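Local coordinates for protein ORF73 (Murid herpesvirus 4, PDB 2YQ1) that probably binds DNA through this C-terminal domain, a viral latency-associated nuclear antigen (LANA) module that pairs with a second copy of itself, at residues T76-L81 with Y94-F99; H46-V51 with K132-L137. All blocks are in the same frame, centred on the assembly; numbering follows the deposited sequence.

Contact 1: T76-L81 with Y94-F99; sequences TPVSCL and YYLLSF
With chi1 at 67°, T76 holds OG1 between its own backbone N and carbonyl carbon, facing the N-H of L97, while CG2 turns toward F99. A side chain thereby takes over a backbone role: L97 N donates to T76 OG1 at 2.8 Å in a nearly straight bond (172°), and the same hydroxyl donates a hydrogen bond to P77 O within its own segment. Beside it, T76 N bonds to L97 O at 2.9 Å. Regular antiparallel pairing resumes past the proline, where S79 and Y95 form a hydrogen-bonded pair, S79 N to Y95 O and Y95 N to S79 O; the threonine bridges the break in the edge strand.

Y95 likewise has CG between its backbone N and carbonyl carbon (chi1 86°), and its ring lies beside 79-81: the CE1 edge meets C80 O at 3.5 Å, and L81 CD2 packs obliquely on CD1 at 3.7 Å. T76 CG2 abuts the edge of the F99 ring, 3.4 Å from CE2. A water sits between S79 OG and Y95 OH, whose stronger partner is Y95 OH of the second subunit, so the face carrying S79 and Y95 belongs to the dimer interface. On the other face, V78, Y94 and L96 reach helix 60-67, and strand 94-100 hydrogen-bonds onward to strand 49-55.

Contact 2: H46-V51 with K132-L137; sequences HFKSAV and KPYFPL
The carboxy-terminal loop that follows strand 125-132 crosses the approach to strand 49-55, the two segments running nearly perpendicular (86°), and is held there by aromatic packing and one direct backbone bond. H46 and Y134 form an offset stack, centroids 3.9 Å apart and planes tilted by 17°. Imidazole ND1 lies over the middle of the phenol ring, whose opposite face is covered by CG of P133, the residue preceded by a cis peptide bond; Y134 is thus sandwiched. Its chi1 of 40° folds CG back between the backbone N and carbonyl carbon, which brings the ring face to face with the histidine.

At the centre, F135 N donates to F47 O at 2.9 Å, and a water reinforces the pair by accepting from F47 N and donating to F135 O. The F135 ring turns its edge to that same carbonyl, CD2 lying 3.1 Å from F47 O, and its CE2 reaches A50 CB at 3.9 Å. Farther along, L137 CD2 sits over one face of the F47 ring, 3.8 Å from the centroid, a CH-pi contact. K48 meanwhile extends its aliphatic chain past Y134 CB.

F47 and L137 both pack on L74 of strand 74-80, and F135 meets F99 of strand 94-100 edge to face. V129 of strand 125-132 touches F135, as does V129 of the second subunit.

In the fold
Two ways of attaching chain to one antiparallel sheet emerge from the comparison. Contact 1 is a buried pairing of an edge strand with its neighbour, held mostly by backbone bonds, with a threonine hydroxyl as acceptor in one further bond; contact 2 lies farther from the chain centre and is partly exposed, with rings and a water doing much of the work where regular pairing is absent. Strands 94-100 and 49-55, neighbours in the sheet, join them: S98 N probably bonds to V51 O at 2.9 Å. Both contacts touch the second subunit, contact 1 through the Y95 hydroxyls and the packing of P77, S79 and L81, contact 2 through F135 and L137, with the adjoining K132 pairing with a strand of the second subunit.

Contact 1: T76-L81 with Y94-F99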
ATOM      1  N   THR C  76       5.146   6.446   0.591  1.00 15.42           N
ATOM      2  CA  THR C  76       3.973   6.855  -0.166  1.00 13.24           C
ATOM      3  C   THR C  76       3.259   7.983   0.564  1.00 15.61           C
ATOM      4  O   THR C  76       3.437   8.156   1.771  1.00 18.13           O
ATOM      5  CB  THR C  76       2.973   5.686  -0.320  1.00 13.29           C
ATOM      6  OG1 THR C  76       2.435   5.347   0.960  1.00 13.34           O
ATOM      7  CG2 THR C  76       3.643   4.461  -0.917  1.00  8.50           C
ATOM      8  N   PRO C  77       2.435   8.753  -0.162  1.00 17.60           N
ATOM      9  CA  PRO C  77       1.532   9.641   0.570  1.00 16.54           C
ATOM     10  C   PRO C  77       0.494   8.818   1.321  1.00 21.50           C
ATOM     11  O   PRO C  77       0.398   7.601   1.135  1.00 13.14           O
ATOM     12  CB  PRO C  77       0.857  10.447  -0.543  1.00 17.45           C
ATOM     13  CG  PRO C  77       0.987   9.612  -1.761  1.00 18.62           C
ATOM     14  CD  PRO C  77       2.294   8.893  -1.621  1.00 11.21           C
ATOM     15  N   VAL C  78      -0.299   9.484   2.149  1.00 25.07           N
ATOM     16  CA  VAL C  78      -1.284   8.784   2.953  1.00 15.79           C
ATOM     17  C   VAL C  78      -2.500   8.398   2.126  1.00 13.45           C
ATOM     18  O   VAL C  78      -3.089   9.229   1.443  1.00 14.20           O
ATOM     19  CB  VAL C  78      -1.736   9.614   4.167  1.00 21.48           C
ATOM     20  CG1 VAL C  78      -2.546   8.747   5.112  1.00 21.30           C
ATOM     21  CG2 VAL C  78      -0.536  10.209   4.887  1.00 16.93           C
ATOM     22  N   SER C  79      -2.862   7.125   2.190  1.00 14.53           N
ATOM     23  CA  SER C  79      -4.107   6.666   1.610  1.00 20.94           C
ATOM     24  C   SER C  79      -4.919   6.011   2.719  1.00 19.41           C
ATOM     25  O   SER C  79      -4.648   6.206   3.902  1.00 18.36           O
ATOM     26  CB  SER C  79      -3.844   5.675   0.475  1.00 27.29           C
ATOM     27  OG  SER C  79      -4.997   5.481  -0.331  1.00 26.64           O
ATOM     28  N   CYS C  80      -5.908   5.222   2.341  1.00 22.23           N
ATOM     29  CA  CYS C  80      -6.747   4.581   3.332  1.00 16.07           C
ATOM     30  C   CYS C  80      -6.977   3.123   2.969  1.00 23.58           C
ATOM     31  O   CYS C  80      -6.954   2.753   1.793  1.00 18.92           O
ATOM     32  CB  CYS C  80      -8.075   5.322   3.453  1.00 14.58           C
ATOM     33  SG  CYS C  80      -9.113   5.193   2.002  1.00 33.23           S
ATOM     34  N   LEU C  81      -7.174   2.297   3.990  1.00 26.16           N
ATOM     35  CA  LEU C  81      -7.448   0.881   3.789  1.00 21.95           C
ATOM     36  C   LEU C  81      -8.903   0.696   3.369  1.00 17.80           C
ATOM     37  O   LEU C  81      -9.744   1.548   3.649  1.00 18.45           O
ATOM     38  CB  LEU C  81      -7.147   0.100   5.071  1.00 17.77           C
ATOM     39  CG  LEU C  81      -5.665   0.007   5.437  1.00 19.31           C
ATOM     40  CD1 LEU C  81      -5.476  -0.633   6.804  1.00 22.34           C
ATOM     41  CD2 LEU C  81      -4.905  -0.762   4.366  1.00 13.46           C
ATOM     42  N   TYR C  94      -6.304   4.761   7.989  1.00 16.28           N
ATOM     43  CA  TYR C  94      -5.407   5.355   7.011  1.00 13.90           C
ATOM     44  C   TYR C  94      -4.060   4.645   7.061  1.00 15.36           C
ATOM     45  O   TYR C  94      -3.719   4.027   8.068  1.00 13.31           O
ATOM     46  CB  TYR C  94      -5.267   6.861   7.262  1.00 17.09           C
ATOM     47  CG  TYR C  94      -6.595   7.585   7.206  1.00 21.64           C
ATOM     48  CD1 TYR C  94      -7.417   7.658   8.327  1.00 18.30           C
ATOM     49  CD2 TYR C  94      -7.041   8.173   6.028  1.00 16.87           C
ATOM     50  CE1 TYR C  94      -8.636   8.303   8.277  1.00 25.77           C
ATOM     51  CE2 TYR C  94      -8.260   8.825   5.970  1.00 14.82           C
ATOM     52  CZ  TYR C  94      -9.054   8.887   7.095  1.00 25.73           C
ATOM     53  OH  TYR C  94     -10.269   9.534   7.042  1.00 27.51           O
ATOM     54  N   TYR C  95      -3.294   4.725   5.982  1.00 13.34           N
ATOM     55  CA  TYR C  95      -2.012   4.030   5.942  1.00 16.15           C
ATOM     56  C   TYR C  95      -1.048   4.680   4.963  1.00 16.98           C
ATOM     57  O   TYR C  95      -1.452   5.418   4.061  1.00 14.68           O
ATOM     58  CB  TYR C  95      -2.198   2.553   5.566  1.00  8.42           C
ATOM     59  CG  TYR C  95      -2.238   2.339   4.071  1.00 11.81           C
ATOM     60  CD1 TYR C  95      -3.418   2.506   3.359  1.00 18.18           C
ATOM     61  CD2 TYR C  95      -1.093   1.972   3.366  1.00 10.54           C
ATOM     62  CE1 TYR C  95      -3.458   2.325   1.992  1.00 15.25           C
ATOM     63  CE2 TYR C  95      -1.127   1.792   1.998  1.00 15.35           C
ATOM     64  CZ  TYR C  95      -2.313   1.966   1.319  1.00 12.60           C
ATOM     65  OH  TYR C  95      -2.354   1.784  -0.043  1.00 21.02           O
ATOM     66  N   LEU C  96       0.231   4.371   5.133  1.00 17.87           N
ATOM     67  CA  LEU C  96       1.222   4.651   4.107  1.00 12.16           C
ATOM     68  C   LEU C  96       2.237   3.521   4.078  1.00 14.31           C
ATOM     69  O   LEU C  96       2.299   2.713   5.005  1.00 11.01           O
ATOM     70  CB  LEU C  96       1.895   6.014   4.334  1.00 10.67           C
ATOM     71  CG  LEU C  96       2.647   6.330   5.631  1.00 17.83           C
ATOM     72  CD1 LEU C  96       4.034   5.691   5.696  1.00 18.01           C
ATOM     73  CD2 LEU C  96       2.762   7.840   5.794  1.00 21.22           C
ATOM     74  N   LEU C  97       3.030   3.464   3.014  1.00  9.54           N
ATOM     75  CA  LEU C  97       4.077   2.462   2.910  1.00  7.94           C
ATOM     76  C   LEU C  97       5.430   3.153   2.916  1.00 14.84           C
ATOM     77  O   LEU C  97       5.665   4.084   2.149  1.00 14.19           O
ATOM     78  CB  LEU C  97       3.917   1.660   1.618  1.00 10.44           C
ATOM     79  CG  LEU C  97       2.609   0.877   1.527  1.00 10.35           C
ATOM     80  CD1 LEU C  97       2.426   0.272   0.148  1.00 10.46           C
ATOM     81  CD2 LEU C  97       2.603  -0.200   2.593  1.00 10.99           C
ATOM     82  N   SER C  98       6.310   2.699   3.799  1.00 15.40           N
ATOM     83  CA  SER C  98       7.683   3.169   3.808  1.00 16.05           C
ATOM     84  C   SER C  98       8.570   2.062   3.271  1.00 17.84           C
ATOM     85  O   SER C  98       8.849   1.092   3.974  1.00 13.82           O
ATOM     86  CB  SER C  98       8.112   3.535   5.224  1.00  7.27           C
ATOM     87  OG  SER C  98       7.290   4.554   5.759  1.00 14.84           O
ATOM     88  N   PHE C  99       9.030   2.223   2.034  1.00  7.76           N
ATOM     89  CA  PHE C  99       9.829   1.201   1.373  1.00 15.09           C
ATOM     90  C   PHE C  99      11.298   1.265   1.782  1.00 23.03           C
ATOM     91  O   PHE C  99      11.877   2.347   1.911  1.00 20.29           O
ATOM     92  CB  PHE C  99       9.709   1.330  -0.149  1.00 14.60           C
ATOM     93  CG  PHE C  99       8.300   1.224  -0.658  1.00 14.96           C
ATOM     94  CD1 PHE C  99       7.726  -0.015  -0.897  1.00 17.17           C
ATOM     95  CD2 PHE C  99       7.544   2.362  -0.889  1.00 14.23           C
ATOM     96  CE1 PHE C  99       6.422  -0.117  -1.364  1.00 14.21           C
ATOM     97  CE2 PHE C  99       6.245   2.269  -1.353  1.00 16.18           C
ATOM     98  CZ  PHE C  99       5.681   1.027  -1.589  1.00 14.47           C
TER
HETATM   99  O   HOH W   1      -4.415   3.444  -1.761  1.00 27.93           O

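Contact 2: H46-V51 with K132-L137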
ATOM      1  N   HIS C  46      17.271  -2.394  -4.937  1.00 19.22           N
ATOM      2  CA  HIS C  46      15.895  -2.850  -4.884  1.00 24.33           C
ATOM      3  C   HIS C  46      15.302  -2.585  -3.512  1.00 17.09           C
ATOM      4  O   HIS C  46      15.993  -2.631  -2.498  1.00 22.48           O
ATOM      5  CB  HIS C  46      15.801  -4.341  -5.221  1.00 20.53           C
ATOM      6  CG  HIS C  46      16.328  -4.684  -6.578  1.00 22.97           C
ATOM      7  ND1 HIS C  46      15.690  -4.310  -7.741  1.00 22.00           N
ATOM      8  CD2 HIS C  46      17.439  -5.357  -6.958  1.00 26.08           C
ATOM      9  CE1 HIS C  46      16.384  -4.743  -8.779  1.00 24.81           C
ATOM     10  NE2 HIS C  46      17.449  -5.383  -8.331  1.00 28.60           N
ATOM     11  N   PHE C  47      14.011  -2.289  -3.498  1.00 15.35           N
ATOM     12  CA  PHE C  47      13.263  -2.188  -2.261  1.00 13.97           C
ATOM     13  C   PHE C  47      12.400  -3.431  -2.134  1.00 19.96           C
ATOM     14  O   PHE C  47      11.271  -3.470  -2.631  1.00 16.34           O
ATOM     15  CB  PHE C  47      12.406  -0.925  -2.256  1.00 15.81           C
ATOM     16  CG  PHE C  47      13.212   0.348  -2.297  1.00 21.86           C
ATOM     17  CD1 PHE C  47      13.751   0.811  -3.489  1.00 24.08           C
ATOM     18  CD2 PHE C  47      13.423   1.088  -1.143  1.00 24.04           C
ATOM     19  CE1 PHE C  47      14.494   1.980  -3.526  1.00 25.31           C
ATOM     20  CE2 PHE C  47      14.161   2.259  -1.178  1.00 21.06           C
ATOM     21  CZ  PHE C  47      14.694   2.704  -2.372  1.00 21.19           C
ATOM     22  N   LYS C  48      12.940  -4.453  -1.481  1.00 20.04           N
ATOM     23  CA  LYS C  48      12.235  -5.722  -1.339  1.00 24.33           C
ATOM     24  C   LYS C  48      11.263  -5.692  -0.168  1.00 22.60           C
ATOM     25  O   LYS C  48      10.411  -6.568  -0.040  1.00 20.58           O
ATOM     26  CB  LYS C  48      13.230  -6.866  -1.132  1.00 22.47           C
ATOM     27  CG  LYS C  48      14.068  -7.199  -2.357  1.00 32.55           C
ATOM     28  CD  LYS C  48      14.954  -8.409  -2.097  1.00 41.84           C
ATOM     29  CE  LYS C  48      15.622  -8.907  -3.376  1.00 52.13           C
ATOM     30  NZ  LYS C  48      14.647  -9.514  -4.328  1.00 58.21           N
ATOM     31  N   SER C  49      11.383  -4.673   0.674  1.00 25.09           N
ATOM     32  CA  SER C  49      10.617  -4.631   1.909  1.00 19.48           C
ATOM     33  C   SER C  49       9.997  -3.266   2.152  1.00 15.67           C
ATOM     34  O   SER C  49      10.323  -2.290   1.481  1.00 12.48           O
ATOM     35  CB  SER C  49      11.514  -4.997   3.091  1.00 11.23           C
ATOM     36  OG  SER C  49      12.049  -6.298   2.935  1.00 26.18           O
ATOM     37  N   ALA C  50       9.089  -3.218   3.119  1.00 12.54           N
ATOM     38  CA  ALA C  50       8.457  -1.974   3.520  1.00 15.93           C
ATOM     39  C   ALA C  50       7.835  -2.117   4.897  1.00 17.71           C
ATOM     40  O   ALA C  50       7.612  -3.226   5.379  1.00 16.76           O
ATOM     41  CB  ALA C  50       7.402  -1.560   2.504  1.00  7.92           C
ATOM     42  N   VAL C  51       7.558  -0.987   5.530  1.00 15.52           N
ATOM     43  CA  VAL C  51       6.723  -0.984   6.715  1.00 16.62           C
ATOM     44  C   VAL C  51       5.459  -0.229   6.359  1.00 16.23           C
ATOM     45  O   VAL C  51       5.523   0.905   5.883  1.00 12.24           O
ATOM     46  CB  VAL C  51       7.391  -0.258   7.899  1.00 19.24           C
ATOM     47  CG1 VAL C  51       6.473  -0.309   9.127  1.00 17.67           C
ATOM     48  CG2 VAL C  51       8.746  -0.870   8.219  1.00 12.81           C
ATOM     49  N   LYS C 132       7.889  -9.751  -3.682  1.00 23.78           N
ATOM     50  CA  LYS C 132       8.673 -10.679  -4.488  1.00 32.94           C
ATOM     51  C   LYS C 132       8.585 -10.341  -5.980  1.00 32.44           C
ATOM     52  O   LYS C 132       7.491 -10.236  -6.539  1.00 34.92           O
ATOM     53  CB  LYS C 132       8.235 -12.127  -4.225  1.00 36.94           C
ATOM     54  CG  LYS C 132       6.777 -12.430  -4.538  1.00 49.74           C
ATOM     55  CD  LYS C 132       6.498 -13.923  -4.436  1.00 58.50           C
ATOM     56  CE  LYS C 132       7.560 -14.734  -5.169  1.00 63.09           C
ATOM     57  NZ  LYS C 132       7.569 -16.155  -4.727  1.00 67.26           N
ATOM     58  N   PRO C 133       9.746 -10.138  -6.625  1.00 30.95           N
ATOM     59  CA  PRO C 133      11.076 -10.208  -6.007  1.00 25.88           C
ATOM     60  C   PRO C 133      11.410  -8.924  -5.258  1.00 26.13           C
ATOM     61  O   PRO C 133      12.306  -8.913  -4.415  1.00 30.33           O
ATOM     62  CB  PRO C 133      12.000 -10.358  -7.213  1.00 20.24           C
ATOM     63  CG  PRO C 133      11.300  -9.609  -8.295  1.00 29.81           C
ATOM     64  CD  PRO C 133       9.824  -9.838  -8.066  1.00 28.26           C
ATOM     65  N   TYR C 134      10.688  -7.857  -5.583  1.00 19.98           N
ATOM     66  CA  TYR C 134      10.818  -6.569  -4.915  1.00 21.92           C
ATOM     67  C   TYR C 134       9.666  -5.665  -5.328  1.00 24.57           C
ATOM     68  O   TYR C 134       8.863  -6.027  -6.191  1.00 28.40           O
ATOM     69  CB  TYR C 134      12.162  -5.905  -5.236  1.00 23.36           C
ATOM     70  CG  TYR C 134      12.606  -6.049  -6.675  1.00 30.58           C
ATOM     71  CD1 TYR C 134      12.056  -5.265  -7.679  1.00 26.48           C
ATOM     72  CD2 TYR C 134      13.590  -6.968  -7.024  1.00 36.72           C
ATOM     73  CE1 TYR C 134      12.466  -5.398  -8.992  1.00 32.64           C
ATOM     74  CE2 TYR C 134      14.006  -7.109  -8.331  1.00 39.32           C
ATOM     75  CZ  TYR C 134      13.443  -6.321  -9.312  1.00 41.26           C
ATOM     76  OH  TYR C 134      13.857  -6.460 -10.616  1.00 49.77           O
ATOM     77  N   PHE C 135       9.577  -4.500  -4.697  1.00 16.35           N
ATOM     78  CA  PHE C 135       8.558  -3.518  -5.047  1.00 24.37           C
ATOM     79  C   PHE C 135       8.877  -2.730  -6.330  1.00 29.28           C
ATOM     80  O   PHE C 135      10.023  -2.328  -6.553  1.00 26.44           O
ATOM     81  CB  PHE C 135       8.336  -2.546  -3.879  1.00 15.66           C
ATOM     82  CG  PHE C 135       7.630  -3.151  -2.697  1.00 21.39           C
ATOM     83  CD1 PHE C 135       6.254  -3.322  -2.705  1.00 25.48           C
ATOM     84  CD2 PHE C 135       8.339  -3.509  -1.557  1.00 21.26           C
ATOM     85  CE1 PHE C 135       5.602  -3.869  -1.610  1.00 20.93           C
ATOM     86  CE2 PHE C 135       7.695  -4.053  -0.461  1.00 17.39           C
ATOM     87  CZ  PHE C 135       6.324  -4.234  -0.487  1.00 26.90           C
ATOM     88  N   PRO C 136       7.851  -2.514  -7.175  1.00 24.73           N
ATOM     89  CA  PRO C 136       7.863  -1.868  -8.496  1.00 30.05           C
ATOM     90  C   PRO C 136       7.980  -0.354  -8.359  1.00 32.42           C
ATOM     91  O   PRO C 136       7.114   0.376  -8.829  1.00 33.48           O
ATOM     92  CB  PRO C 136       6.498  -2.225  -9.071  1.00 26.68           C
ATOM     93  CG  PRO C 136       5.623  -2.276  -7.862  1.00 26.68           C
ATOM     94  CD  PRO C 136       6.484  -2.926  -6.803  1.00 19.13           C
ATOM     95  N   LEU C 137       9.061   0.123  -7.762  1.00 35.36           N
ATOM     96  CA  LEU C 137       9.274   1.557  -7.649  1.00 36.24           C
ATOM     97  C   LEU C 137       9.811   2.121  -8.961  1.00 38.23           C
ATOM     98  O   LEU C 137      10.729   1.553  -9.562  1.00 41.54           O
ATOM     99  CB  LEU C 137      10.223   1.881  -6.488  1.00 29.69           C
ATOM    100  CG  LEU C 137       9.653   2.011  -5.074  1.00 30.76           C
ATOM    101  CD1 LEU C 137       8.975   0.706  -4.668  1.00 30.87           C
ATOM    102  CD2 LEU C 137      10.744   2.304  -4.114  1.00 34.47           C
TER
HETATM  103  O   HOH W   2      12.674  -2.048  -6.287  1.00 10.01           O